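Local atomic coordinates of secretion activator protein, hypothetical (Brucella abortus bv. 1 str. 9-941, PDB entry 7DNP), a protein that acts as a muramidase of glycosyl hydrolase family 108, probably cutting peptidoglycan as an autolysin that serves the type IV secretion system. Residues A[87-90]-A[91-95]; A[112-115]-A[116-120]; A[145-148]-A[149-153]; A[161-164]-A[165-169]. One frame throughout, in Å; residues are numbered along the deposited sequence.

Interaction 1 (A[87-90]-A[91-95]); sequences LDFA and IHSGP. With H9U ((2R)-2-[[(2S)-2-[[(2R)-2-[(2R,3S,4R,5R,6S)-5-acetamido-3-[(2S,3R,4R,5S,6R)-3-acetamido-6-(hydroxymethyl)-4,5-bis(oxidanyl)oxan-2-yl]oxy-2-(hydroxymethyl)-6-oxidanyl-oxan-4-yl]oxypropanoyl]amino]propanoyl]amino]pentanedioic acid), chain B.
The muropeptide pocket is lined here by the last turns of helix 82-93, where Leu87 to Ala90 meet Ile91 to Ser93. The helix gives way at Gly94, and Pro95 opens helix 95-106. Regular i to i+4 bonds reach Ile91, His92 and Ser93, such as Ser93 N to Phe89 O at 2.9 Å. The last, Gly94 N to Ala90 O, is bent, with its donor above the carbonyl plane. Leu87 CG and Ile91 CD1 touch at 4.0 Å on the side facing helix 58-70. Ser93 OG lies in the plane of the Phe89 ring, at its edge, 3.6 Å from CE1.

The ligand comes in from the end of the helix. Ile91 O takes N19 of the N-acetylglucosamine of H9U at 2.7 Å, and the bond is fairly straight (162°). His92 O takes the peptide N20 at a longer 3.3 Å. CG of His92 is anti to its N (chi1 -161°), which turns the imidazole to the ligand. Its NE2 donates to O10 of the N-acetylmuramic acid at 2.9 Å, while the alanyl methyl C44 sits over one ring face, toward the rim. Trp155 meets the same imidazole edge-to-face. Asp88 is turned elsewhere, in salt bridges with Arg138 and Arg158.

Gly94 has a positive phi of 95°, and its CA approaches the sugar O07 to 3.3 Å. With no N-H on Pro95, Ile91 O can accept from the bound muropeptide. Two different acetamido groups are thus held, N19 by Ile91 O and O10 by His92 NE2.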
loop_
_atom_site.group_PDB
_atom_site.type_symbol
_atom_site.label_atom_id
_atom_site.label_comp_id
_atom_site.label_asym_id
_atom_site.label_seq_id
_atom_site.Cartn_x
_atom_site.Cartn_y
_atom_site.Cartn_z
ATOM N N LEU A 87 0.113 0.616 -4.112
ATOM C CA LEU A 87 0.990 -0.104 -3.190
ATOM C C LEU A 87 0.905 0.462 -1.778
ATOM O O LEU A 87 0.791 -0.291 -0.802
ATOM C CB LEU A 87 2.433 -0.059 -3.693
ATOM C CG LEU A 87 3.513 -0.554 -2.726
ATOM C CD1 LEU A 87 3.359 -2.039 -2.442
ATOM C CD2 LEU A 87 4.902 -0.246 -3.276
ATOM N N ASP A 88 0.978 1.786 -1.637
ATOM C CA ASP A 88 0.956 2.343 -0.287
ATOM C C ASP A 88 -0.380 2.090 0.397
ATOM O O ASP A 88 -0.416 1.742 1.584
ATOM C CB ASP A 88 1.262 3.836 -0.294
ATOM C CG ASP A 88 1.425 4.379 1.111
ATOM O OD1 ASP A 88 2.503 4.167 1.698
ATOM O OD2 ASP A 88 0.464 4.974 1.646
ATOM N N PHE A 89 -1.488 2.273 -0.328
ATOM C CA PHE A 89 -2.803 1.905 0.189
ATOM C C PHE A 89 -2.820 0.437 0.608
ATOM O O PHE A 89 -3.312 0.092 1.690
ATOM C CB PHE A 89 -3.861 2.204 -0.884
ATOM C CG PHE A 89 -5.279 2.324 -0.371
ATOM C CD1 PHE A 89 -5.626 1.949 0.918
ATOM C CD2 PHE A 89 -6.278 2.802 -1.212
ATOM C CE1 PHE A 89 -6.936 2.058 1.363
ATOM C CE2 PHE A 89 -7.587 2.915 -0.773
ATOM C CZ PHE A 89 -7.917 2.541 0.520
ATOM N N ALA A 90 -2.239 -0.436 -0.221
ATOM C CA ALA A 90 -2.173 -1.855 0.113
ATOM C C ALA A 90 -1.360 -2.093 1.377
ATOM O O ALA A 90 -1.718 -2.940 2.201
ATOM C CB ALA A 90 -1.581 -2.645 -1.055
ATOM N N ILE A 91 -0.252 -1.369 1.544
ATOM C CA ILE A 91 0.566 -1.559 2.742
ATOM C C ILE A 91 -0.216 -1.153 3.983
ATOM O O ILE A 91 -0.180 -1.835 5.015
ATOM C CB ILE A 91 1.884 -0.773 2.624
ATOM C CG1 ILE A 91 2.801 -1.425 1.586
ATOM C CG2 ILE A 91 2.577 -0.679 3.987
ATOM C CD1 ILE A 91 4.027 -0.590 1.246
ATOM N N HIS A 92 -0.970 -0.061 3.881
ATOM C CA HIS A 92 -1.664 0.519 5.024
ATOM C C HIS A 92 -2.937 -0.236 5.384
ATOM O O HIS A 92 -3.272 -0.348 6.569
ATOM C CB HIS A 92 -1.992 1.980 4.719
ATOM C CG HIS A 92 -2.285 2.812 5.926
ATOM N ND1 HIS A 92 -3.210 3.834 5.912
ATOM C CD2 HIS A 92 -1.768 2.788 7.177
ATOM C CE1 HIS A 92 -3.253 4.403 7.103
ATOM N NE2 HIS A 92 -2.388 3.786 7.890
ATOM N N SER A 93 -3.652 -0.762 4.389
ATOM C CA SER A 93 -4.990 -1.303 4.600
ATOM C C SER A 93 -5.187 -2.674 3.968
ATOM O O SER A 93 -6.311 -3.188 3.981
ATOM C CB SER A 93 -6.049 -0.337 4.053
ATOM O OG SER A 93 -5.892 0.962 4.600
ATOM N N GLY A 94 -4.144 -3.274 3.407
ATOM C CA GLY A 94 -4.272 -4.573 2.791
ATOM C C GLY A 94 -4.509 -4.479 1.296
ATOM O O GLY A 94 -5.173 -3.559 0.803
ATOM N N PRO A 95 -3.967 -5.442 0.545
ATOM C CA PRO A 95 -4.096 -5.393 -0.920
ATOM C C PRO A 95 -5.526 -5.485 -1.410
ATOM O O PRO A 95 -5.850 -4.893 -2.444
ATOM C CB PRO A 95 -3.275 -6.604 -1.390
ATOM C CG PRO A 95 -2.431 -6.984 -0.234
ATOM C CD PRO A 95 -3.187 -6.604 0.995
HETATM C C22 H9U B . -0.475 -1.026 9.111
HETATM C C24 H9U B . -0.869 0.925 10.540
HETATM C C26 H9U B . 1.029 -0.684 9.116
HETATM C C28 H9U B . 0.644 1.177 10.635
HETATM C C23 H9U B . -1.174 -0.503 10.309
HETATM C C25 H9U B . -1.448 -2.895 8.037
HETATM C C27 H9U B . -0.899 -4.195 7.399
HETATM C C29 H9U B . -1.858 -4.746 6.414
HETATM C C30 H9U B . -3.212 -4.908 6.975
HETATM C C31 H9U B . -3.714 -3.559 7.510
HETATM C C32 H9U B . -3.503 -0.767 11.140
HETATM C C33 H9U B . 1.623 -0.949 7.768
HETATM C C34 H9U B . -5.114 -3.676 8.034
HETATM C C35 H9U B . -2.282 2.648 11.749
HETATM C C36 H9U B . -4.766 -0.032 10.706
HETATM C C37 H9U B . 1.644 -4.564 6.886
HETATM C C38 H9U B . -3.815 -2.214 11.485
HETATM C C39 H9U B . -6.011 1.224 8.900
HETATM C C40 H9U B . -2.911 3.201 13.024
HETATM C C41 H9U B . 2.841 -4.115 6.049
HETATM C C42 H9U B . -6.971 0.162 8.377
HETATM C C43 H9U B . -8.821 -1.514 8.880
HETATM C C44 H9U B . -5.654 2.172 7.772
HETATM C C45 H9U B . -8.225 -2.881 9.186
HETATM C C46 H9U B . -10.130 -1.389 9.647
HETATM C C47 H9U B . -11.304 -1.927 8.830
HETATM C C48 H9U B . -12.626 -1.758 9.574
HETATM N N18 H9U B . -1.480 1.450 11.799
HETATM N N19 H9U B . 0.373 -3.884 6.673
HETATM N N20 H9U B . -4.820 0.521 9.347
HETATM N N21 H9U B . -7.891 -0.483 9.321
HETATM O O01 H9U B . -0.630 -2.464 9.068
HETATM O O02 H9U B . 1.319 0.722 9.423
HETATM O O03 H9U B . -2.811 -3.083 8.560
HETATM O O04 H9U B . -2.623 -0.685 10.039
HETATM O O05 H9U B . 1.153 0.486 11.703
HETATM O O06 H9U B . -1.377 -6.046 5.897
HETATM O O07 H9U B . -4.113 -5.373 5.953
HETATM O O08 H9U B . 2.951 -0.499 7.816
HETATM O O09 H9U B . -5.140 -4.596 9.088
HETATM O O10 H9U B . -2.456 3.207 10.717
HETATM O O11 H9U B . -5.679 0.098 11.448
HETATM O O12 H9U B . 1.769 -5.446 7.676
HETATM O O13 H9U B . -6.948 -0.133 7.226
HETATM O O14 H9U B . -8.440 -3.846 8.403
HETATM O O15 H9U B . -7.522 -3.042 10.220
HETATM O O16 H9U B . -12.636 -1.207 10.709
HETATM O O17 H9U B . -13.696 -2.171 9.051
#

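Interaction 2 (A[112-115]-A[116-120]); sequences GVIG and AKTLA
Ile114 and Gly115 pack against Thr118 and Leu119 where the loop after helix 95-106 turns into helix 116-123. Gly115 holds the N-cap position.

The apolar contact rests on the two branches of Ile114. With CG1 beside the backbone N (chi1 -55°), CD1 reaches the methyl CG2 of Thr118 at 3.7 Å. The other branch, CG2, meets Leu119 CD2 at 3.8 Å. The isoleucine runs at about a right angle to both partners. Beyond them it rests on Val99 and Leu102 of helix 95-106 and on Ala74, so it joins the start of the new helix to the preceding one.

The backbone bond is the first full turn of the helix. Leu119 N donates to Gly115 O at 3.0 Å, nearly straight at 169°. Ala120 N repeats the pattern on Ala116 O.

The polar contact goes through water. A single water lies 2.8 Å from Thr118 OG1 and accepts a weak bond of 3.1 Å from Gly115 N. Thr118 is the third residue of the helix, the place from which a capping-box side chain would reach back to the N-cap amide. Here OG1 stays 4.0 Å from Gly115 N, and the water bridges the two. OG1 also bonds with NE2 of Gln103, whose OE1 accepts from Gly112 N.

Glycine brings no capping side chain. The helix start is held by the Leu119 N to Gly115 O bond, the Gln103 amide and the two branches of Ile114. The amide of Gly115 is reached through water, weakly, rather than by a side chain directly.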
loop_
_atom_site.group_PDB
_atom_site.type_symbol
_atom_site.label_atom_id
_atom_site.label_comp_id
_atom_site.label_asym_id
_atom_site.label_seq_id
_atom_site.Cartn_x
_atom_site.Cartn_y
_atom_site.Cartn_z
ATOM N N GLY A 112 -11.265 -7.086 -5.325
ATOM C CA GLY A 112 -9.995 -7.031 -4.629
ATOM C C GLY A 112 -8.829 -7.685 -5.333
ATOM O O GLY A 112 -7.748 -7.781 -4.737
ATOM N N VAL A 113 -9.003 -8.126 -6.581
ATOM C CA VAL A 113 -7.967 -8.824 -7.342
ATOM C C VAL A 113 -7.917 -8.232 -8.746
ATOM O O VAL A 113 -8.959 -8.068 -9.388
ATOM C CB VAL A 113 -8.232 -10.342 -7.404
ATOM C CG1 VAL A 113 -7.210 -11.027 -8.286
ATOM C CG2 VAL A 113 -8.222 -10.948 -5.999
ATOM N N ILE A 114 -6.714 -7.924 -9.222
ATOM C CA ILE A 114 -6.540 -7.318 -10.541
ATOM C C ILE A 114 -6.681 -8.402 -11.604
ATOM O O ILE A 114 -5.808 -9.264 -11.750
ATOM C CB ILE A 114 -5.188 -6.604 -10.659
ATOM C CG1 ILE A 114 -5.009 -5.574 -9.534
ATOM C CG2 ILE A 114 -5.041 -5.971 -12.040
ATOM C CD1 ILE A 114 -5.649 -4.233 -9.793
ATOM N N GLY A 115 -7.773 -8.357 -12.367
ATOM C CA GLY A 115 -7.961 -9.205 -13.514
ATOM C C GLY A 115 -8.020 -8.411 -14.808
ATOM O O GLY A 115 -7.695 -7.222 -14.854
ATOM N N ALA A 116 -8.472 -9.090 -15.868
ATOM C CA ALA A 116 -8.464 -8.478 -17.196
ATOM C C ALA A 116 -9.373 -7.254 -17.260
ATOM O O ALA A 116 -9.003 -6.232 -17.848
ATOM C CB ALA A 116 -8.872 -9.505 -18.256
ATOM N N LYS A 117 -10.569 -7.332 -16.663
ATOM C CA LYS A 117 -11.485 -6.192 -16.709
ATOM C C LYS A 117 -10.927 -4.990 -15.961
ATOM O O LYS A 117 -11.160 -3.842 -16.369
ATOM C CB LYS A 117 -12.848 -6.573 -16.127
ATOM C CG LYS A 117 -13.578 -7.642 -16.914
ATOM C CD LYS A 117 -15.059 -7.351 -17.008
ATOM C CE LYS A 117 -15.706 -8.171 -18.113
ATOM N NZ LYS A 117 -16.971 -8.799 -17.651
ATOM N N THR A 118 -10.196 -5.226 -14.871
ATOM C CA THR A 118 -9.611 -4.112 -14.134
ATOM C C THR A 118 -8.489 -3.458 -14.935
ATOM O O THR A 118 -8.422 -2.229 -15.033
ATOM C CB THR A 118 -9.100 -4.581 -12.770
ATOM O OG1 THR A 118 -10.182 -5.146 -12.020
ATOM C CG2 THR A 118 -8.524 -3.408 -11.996
ATOM N N LEU A 119 -7.602 -4.271 -15.521
ATOM C CA LEU A 119 -6.504 -3.726 -16.310
ATOM C C LEU A 119 -7.022 -2.922 -17.494
ATOM O O LEU A 119 -6.474 -1.862 -17.820
ATOM C CB LEU A 119 -5.591 -4.849 -16.801
ATOM C CG LEU A 119 -4.671 -5.563 -15.812
ATOM C CD1 LEU A 119 -4.011 -6.748 -16.502
ATOM C CD2 LEU A 119 -3.623 -4.610 -15.269
ATOM N N ALA A 120 -8.081 -3.409 -18.148
ATOM C CA ALA A 120 -8.635 -2.690 -19.292
ATOM C C ALA A 120 -9.172 -1.326 -18.878
ATOM O O ALA A 120 -8.901 -0.318 -19.539
ATOM C CB ALA A 120 -9.729 -3.521 -19.958
HETATM O O HOH W 1 -10.782 -7.744 -12.972
#

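Interaction 3 (A[145-148]-A[149-153]); sequences LGTF and STFGK. With H9U ((2R)-2-[[(2S)-2-[[(2R)-2-[(2R,3S,4R,5R,6S)-5-acetamido-3-[(2S,3R,4R,5S,6R)-3-acetamido-6-(hydroxymethyl)-4,5-bis(oxidanyl)oxan-2-yl]oxy-2-(hydroxymethyl)-6-oxidanyl-oxan-4-yl]oxypropanoyl]amino]propanoyl]amino]pentanedioic acid), chain B.
A type I beta turn from Leu145 to Phe148 leads into the N-terminal end of helix 148-170, and Thr147 O accepts from both Thr150 N and Phe151 N. The turn lies within the predicted peptidoglycan domain, at the rim of the muropeptide pocket. The two bonds on Thr147 O differ. Phe151 N comes in nearly straight (165°) at 3.0 Å. Thr150 N lies well above the carbonyl plane.

Phe148 folds back over its own helix. Its CG is anti to the backbone N (chi1 -166°), and this lays the ring flat over the CA of Gly152. That CA stands 3.5 Å from the ring centroid, only 8° off the normal, a clear CH-pi contact. A weak bond from Gly152 N to Phe148 O, 2.8 Å, ties the same two residues. Trp155 and Thr156 also touch the Phe148 side chain.

On the polar side, one water donates to Gly146 O and also bonds with Ser149 OG and Thr150 OG1. A second water links Gly146 O to Ser149 OG again.

Leu145 and Phe151 face the ligand. Leu145 CD2 comes within 3.6 Å of the carboxylate O16 of H9U. Thr147 CB meets the edge of the Phe151 ring, in its plane. The same ring is sandwiched between two methyl groups: CG2 of Thr150 covers the centre of one face, and the acetamido methyl C40 of H9U lies over the centre of the opposite face, 3.6 Å from Phe151 CD2.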
loop_
_atom_site.group_PDB
_atom_site.type_symbol
_atom_site.label_atom_id
_atom_site.label_comp_id
_atom_site.label_asym_id
_atom_site.label_seq_id
_atom_site.Cartn_x
_atom_site.Cartn_y
_atom_site.Cartn_z
ATOM N N LEU A 145 -13.669 5.168 9.543
ATOM C CA LEU A 145 -13.173 4.280 10.583
ATOM C C LEU A 145 -13.200 4.966 11.943
ATOM O O LEU A 145 -12.969 6.175 12.062
ATOM C CB LEU A 145 -11.747 3.829 10.272
ATOM C CG LEU A 145 -11.516 3.138 8.927
ATOM C CD1 LEU A 145 -10.026 2.889 8.714
ATOM C CD2 LEU A 145 -12.303 1.844 8.834
ATOM N N GLY A 146 -13.477 4.173 12.982
ATOM C CA GLY A 146 -13.432 4.705 14.333
ATOM C C GLY A 146 -12.064 5.242 14.703
ATOM O O GLY A 146 -11.956 6.213 15.458
ATOM N N THR A 147 -11.007 4.642 14.157
ATOM C CA THR A 147 -9.645 5.052 14.474
ATOM C C THR A 147 -9.261 6.383 13.848
ATOM O O THR A 147 -8.186 6.905 14.168
ATOM C CB THR A 147 -8.656 3.984 14.012
ATOM O OG1 THR A 147 -9.042 3.516 12.713
ATOM C CG2 THR A 147 -8.628 2.817 14.985
ATOM N N PHE A 148 -10.092 6.943 12.966
ATOM C CA PHE A 148 -9.734 8.213 12.343
ATOM C C PHE A 148 -9.628 9.335 13.373
ATOM O O PHE A 148 -8.854 10.277 13.178
ATOM C CB PHE A 148 -10.739 8.580 11.247
ATOM C CG PHE A 148 -10.265 9.686 10.341
ATOM C CD1 PHE A 148 -9.520 9.398 9.205
ATOM C CD2 PHE A 148 -10.554 11.012 10.631
ATOM C CE1 PHE A 148 -9.074 10.415 8.374
ATOM C CE2 PHE A 148 -10.114 12.033 9.809
ATOM C CZ PHE A 148 -9.369 11.736 8.676
ATOM N N SER A 149 -10.375 9.252 14.478
ATOM C CA SER A 149 -10.276 10.311 15.478
ATOM C C SER A 149 -8.888 10.349 16.110
ATOM O O SER A 149 -8.441 11.410 16.556
ATOM C CB SER A 149 -11.355 10.148 16.554
ATOM O OG SER A 149 -11.146 8.980 17.330
ATOM N N THR A 150 -8.183 9.219 16.130
ATOM C CA THR A 150 -6.839 9.177 16.689
ATOM C C THR A 150 -5.757 9.383 15.630
ATOM O O THR A 150 -4.810 10.143 15.849
ATOM C CB THR A 150 -6.623 7.847 17.421
ATOM O OG1 THR A 150 -7.533 7.762 18.525
ATOM C CG2 THR A 150 -5.194 7.735 17.940
ATOM N N PHE A 151 -5.879 8.725 14.478
ATOM C CA PHE A 151 -4.804 8.699 13.494
ATOM C C PHE A 151 -5.090 9.524 12.247
ATOM O O PHE A 151 -4.245 9.562 11.347
ATOM C CB PHE A 151 -4.502 7.248 13.097
ATOM C CG PHE A 151 -4.188 6.359 14.269
ATOM C CD1 PHE A 151 -2.961 6.445 14.912
ATOM C CD2 PHE A 151 -5.124 5.454 14.740
ATOM C CE1 PHE A 151 -2.669 5.634 16.000
ATOM C CE2 PHE A 151 -4.840 4.641 15.828
ATOM C CZ PHE A 151 -3.609 4.732 16.456
ATOM N N GLY A 152 -6.234 10.209 12.183
ATOM C CA GLY A 152 -6.655 10.825 10.933
ATOM C C GLY A 152 -5.714 11.904 10.427
ATOM O O GLY A 152 -5.423 11.970 9.230
ATOM N N LYS A 153 -5.244 12.781 11.317
ATOM C CA LYS A 153 -4.357 13.846 10.859
ATOM C C LYS A 153 -3.069 13.273 10.276
ATOM O O LYS A 153 -2.626 13.698 9.202
ATOM C CB LYS A 153 -4.048 14.827 11.991
ATOM C CG LYS A 153 -3.152 15.980 11.542
ATOM C CD LYS A 153 -3.529 17.300 12.203
ATOM C CE LYS A 153 -2.591 18.425 11.770
ATOM N NZ LYS A 153 -2.703 19.624 12.654
HETATM C C22 H9U B . -0.475 -1.026 9.111
HETATM C C24 H9U B . -0.869 0.925 10.540
HETATM C C26 H9U B . 1.029 -0.684 9.116
HETATM C C28 H9U B . 0.644 1.177 10.635
HETATM C C23 H9U B . -1.174 -0.503 10.309
HETATM C C25 H9U B . -1.448 -2.895 8.037
HETATM C C27 H9U B . -0.899 -4.195 7.399
HETATM C C29 H9U B . -1.858 -4.746 6.414
HETATM C C30 H9U B . -3.212 -4.908 6.975
HETATM C C31 H9U B . -3.714 -3.559 7.510
HETATM C C32 H9U B . -3.503 -0.767 11.140
HETATM C C33 H9U B . 1.623 -0.949 7.768
HETATM C C34 H9U B . -5.114 -3.676 8.034
HETATM C C35 H9U B . -2.282 2.648 11.749
HETATM C C36 H9U B . -4.766 -0.032 10.706
HETATM C C37 H9U B . 1.644 -4.564 6.886
HETATM C C38 H9U B . -3.815 -2.214 11.485
HETATM C C39 H9U B . -6.011 1.224 8.900
HETATM C C40 H9U B . -2.911 3.201 13.024
HETATM C C41 H9U B . 2.841 -4.115 6.049
HETATM C C42 H9U B . -6.971 0.162 8.377
HETATM C C43 H9U B . -8.821 -1.514 8.880
HETATM C C44 H9U B . -5.654 2.172 7.772
HETATM C C45 H9U B . -8.225 -2.881 9.186
HETATM C C46 H9U B . -10.130 -1.389 9.647
HETATM C C47 H9U B . -11.304 -1.927 8.830
HETATM C C48 H9U B . -12.626 -1.758 9.574
HETATM N N18 H9U B . -1.480 1.450 11.799
HETATM N N19 H9U B . 0.373 -3.884 6.673
HETATM N N20 H9U B . -4.820 0.521 9.347
HETATM N N21 H9U B . -7.891 -0.483 9.321
HETATM O O01 H9U B . -0.630 -2.464 9.068
HETATM O O02 H9U B . 1.319 0.722 9.423
HETATM O O03 H9U B . -2.811 -3.083 8.560
HETATM O O04 H9U B . -2.623 -0.685 10.039
HETATM O O05 H9U B . 1.153 0.486 11.703
HETATM O O06 H9U B . -1.377 -6.046 5.897
HETATM O O07 H9U B . -4.113 -5.373 5.953
HETATM O O08 H9U B . 2.951 -0.499 7.816
HETATM O O09 H9U B . -5.140 -4.596 9.088
HETATM O O10 H9U B . -2.456 3.207 10.717
HETATM O O11 H9U B . -5.679 0.098 11.448
HETATM O O12 H9U B . 1.769 -5.446 7.676
HETATM O O13 H9U B . -6.948 -0.133 7.226
HETATM O O14 H9U B . -8.440 -3.846 8.403
HETATM O O15 H9U B . -7.522 -3.042 10.220
HETATM O O16 H9U B . -12.636 -1.207 10.709
HETATM O O17 H9U B . -13.696 -2.171 9.051
HETATM O O HOH W 2 -9.678 6.807 17.677
HETATM O O HOH W 3 -13.969 7.646 16.851
#

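Interaction 4 (A[161-164]-A[165-169]); sequences RVRS and RALAF
Arg161 and Arg165 both send CG anti to the backbone N, and the bends that follow, at chi2 (-144°) and chi3 in Arg161 and at chi3 in Arg165 (-62°), lay the two side chains side by side. They point the same way, an i to i+4 pair on successive turns of helix 148-170. Arg165 NH2 rests against Arg161 CD at 3.2 Å. The guanidinium planes are 23° apart, with NH1 of Arg165 at the edge of the Arg161 group, and the two NH1 atoms are 4.4 Å apart. Arg161 O sits over one face of the Arg165 guanidinium. The same oxygen accepts the backbone bond from Arg165 N at 3.1 Å.

Arg163 and Leu167 form a second such pair on another side of the helix, CG to CD1 at 3.8 Å. Both pack on helix 127-142, where Arg163 NH2 forms a salt bridge with Asp136 and NH1 a hydrogen bond with Asn132. Ala166 turns to His84 and Ala85 of helix 82-93.

Asp16 of helix 5-17 forms a salt bridge with Arg161 NH1. It probably balances charge here, and it links the two helices.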
loop_
_atom_site.group_PDB
_atom_site.type_symbol
_atom_site.label_atom_id
_atom_site.label_comp_id
_atom_site.label_asym_id
_atom_site.label_seq_id
_atom_site.Cartn_x
_atom_site.Cartn_y
_atom_site.Cartn_z
ATOM N N ARG A 161 1.561 12.857 0.960
ATOM C CA ARG A 161 2.913 12.566 0.493
ATOM C C ARG A 161 2.910 11.468 -0.562
ATOM O O ARG A 161 3.695 11.513 -1.518
ATOM C CB ARG A 161 3.804 12.170 1.669
ATOM C CG ARG A 161 5.280 12.164 1.329
ATOM C CD ARG A 161 6.016 11.040 2.053
ATOM N NE ARG A 161 5.574 10.881 3.436
ATOM C CZ ARG A 161 4.978 9.789 3.908
ATOM N NH1 ARG A 161 4.748 8.757 3.104
ATOM N NH2 ARG A 161 4.609 9.729 5.182
ATOM N N VAL A 162 2.040 10.470 -0.397
ATOM C CA VAL A 162 1.908 9.405 -1.387
ATOM C C VAL A 162 1.383 9.958 -2.707
ATOM O O VAL A 162 1.880 9.607 -3.785
ATOM C CB VAL A 162 0.999 8.291 -0.832
ATOM C CG1 VAL A 162 0.603 7.301 -1.934
ATOM C CG2 VAL A 162 1.683 7.584 0.324
ATOM N N ARG A 163 0.366 10.823 -2.645
ATOM C CA ARG A 163 -0.195 11.401 -3.860
ATOM C C ARG A 163 0.862 12.182 -4.629
ATOM O O ARG A 163 0.946 12.083 -5.857
ATOM C CB ARG A 163 -1.380 12.304 -3.511
ATOM C CG ARG A 163 -2.064 12.930 -4.721
ATOM C CD ARG A 163 -2.946 14.108 -4.324
ATOM N NE ARG A 163 -3.899 13.745 -3.279
ATOM C CZ ARG A 163 -5.191 13.509 -3.488
ATOM N NH1 ARG A 163 -5.691 13.598 -4.706
ATOM N NH2 ARG A 163 -5.986 13.180 -2.475
ATOM N N SER A 164 1.690 12.952 -3.919
ATOM C CA SER A 164 2.734 13.736 -4.574
ATOM C C SER A 164 3.756 12.838 -5.259
ATOM O O SER A 164 4.086 13.037 -6.438
ATOM C CB SER A 164 3.420 14.647 -3.556
ATOM O OG SER A 164 4.421 15.443 -4.167
ATOM N N ARG A 165 4.265 11.833 -4.537
ATOM C CA ARG A 165 5.257 10.946 -5.135
ATOM C C ARG A 165 4.658 10.126 -6.271
ATOM O O ARG A 165 5.333 9.866 -7.273
ATOM C CB ARG A 165 5.866 10.029 -4.076
ATOM C CG ARG A 165 7.149 9.334 -4.544
ATOM C CD ARG A 165 7.861 8.597 -3.418
ATOM N NE ARG A 165 8.293 9.493 -2.348
ATOM C CZ ARG A 165 7.743 9.529 -1.137
ATOM N NH1 ARG A 165 6.727 8.722 -0.833
ATOM N NH2 ARG A 165 8.208 10.374 -0.227
ATOM N N ALA A 166 3.393 9.712 -6.143
ATOM C CA ALA A 166 2.776 8.921 -7.205
ATOM C C ALA A 166 2.643 9.733 -8.489
ATOM O O ALA A 166 3.010 9.264 -9.573
ATOM C CB ALA A 166 1.414 8.396 -6.758
ATOM N N LEU A 167 2.114 10.955 -8.385
ATOM C CA LEU A 167 2.016 11.815 -9.560
ATOM C C LEU A 167 3.386 12.080 -10.172
ATOM O O LEU A 167 3.512 12.161 -11.401
ATOM C CB LEU A 167 1.331 13.128 -9.186
ATOM C CG LEU A 167 -0.114 12.975 -8.706
ATOM C CD1 LEU A 167 -0.586 14.220 -7.981
ATOM C CD2 LEU A 167 -1.028 12.659 -9.867
ATOM N N ALA A 168 4.417 12.214 -9.334
ATOM C CA ALA A 168 5.777 12.359 -9.842
ATOM C C ALA A 168 6.203 11.121 -10.623
ATOM O O ALA A 168 6.654 11.226 -11.769
ATOM C CB ALA A 168 6.740 12.633 -8.687
ATOM N N PHE A 169 6.055 9.931 -10.018
ATOM C CA PHE A 169 6.381 8.689 -10.717
ATOM C C PHE A 169 5.639 8.581 -12.043
ATOM O O PHE A 169 6.188 8.068 -13.025
ATOM C CB PHE A 169 6.041 7.479 -9.839
ATOM C CG PHE A 169 7.040 7.205 -8.751
ATOM C CD1 PHE A 169 8.373 7.551 -8.903
ATOM C CD2 PHE A 169 6.641 6.597 -7.568
ATOM C CE1 PHE A 169 9.294 7.291 -7.890
ATOM C CE2 PHE A 169 7.548 6.337 -6.556
ATOM C CZ PHE A 169 8.876 6.683 -6.716
#

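In the fold
The four contacts follow one another along the chain. None nests in or crosses another, and each is a local turn that closes no long loop. Interaction 1 comes first, on helix 82-93. Interaction 2 follows after helix 95-106, at the start of helix 116-123, with its centre about 17 Å from that of interaction 1. Interactions 3 and 4 share helix 148-170, with centres about 23 Å apart. Interactions 1 and 3 do not touch, but both contact H9U, which bridges them. Interaction 4 touches interaction 1 directly, Asp88 OD2 to Val162 CG2 at 3.2 Å, joining the central helix to the last one.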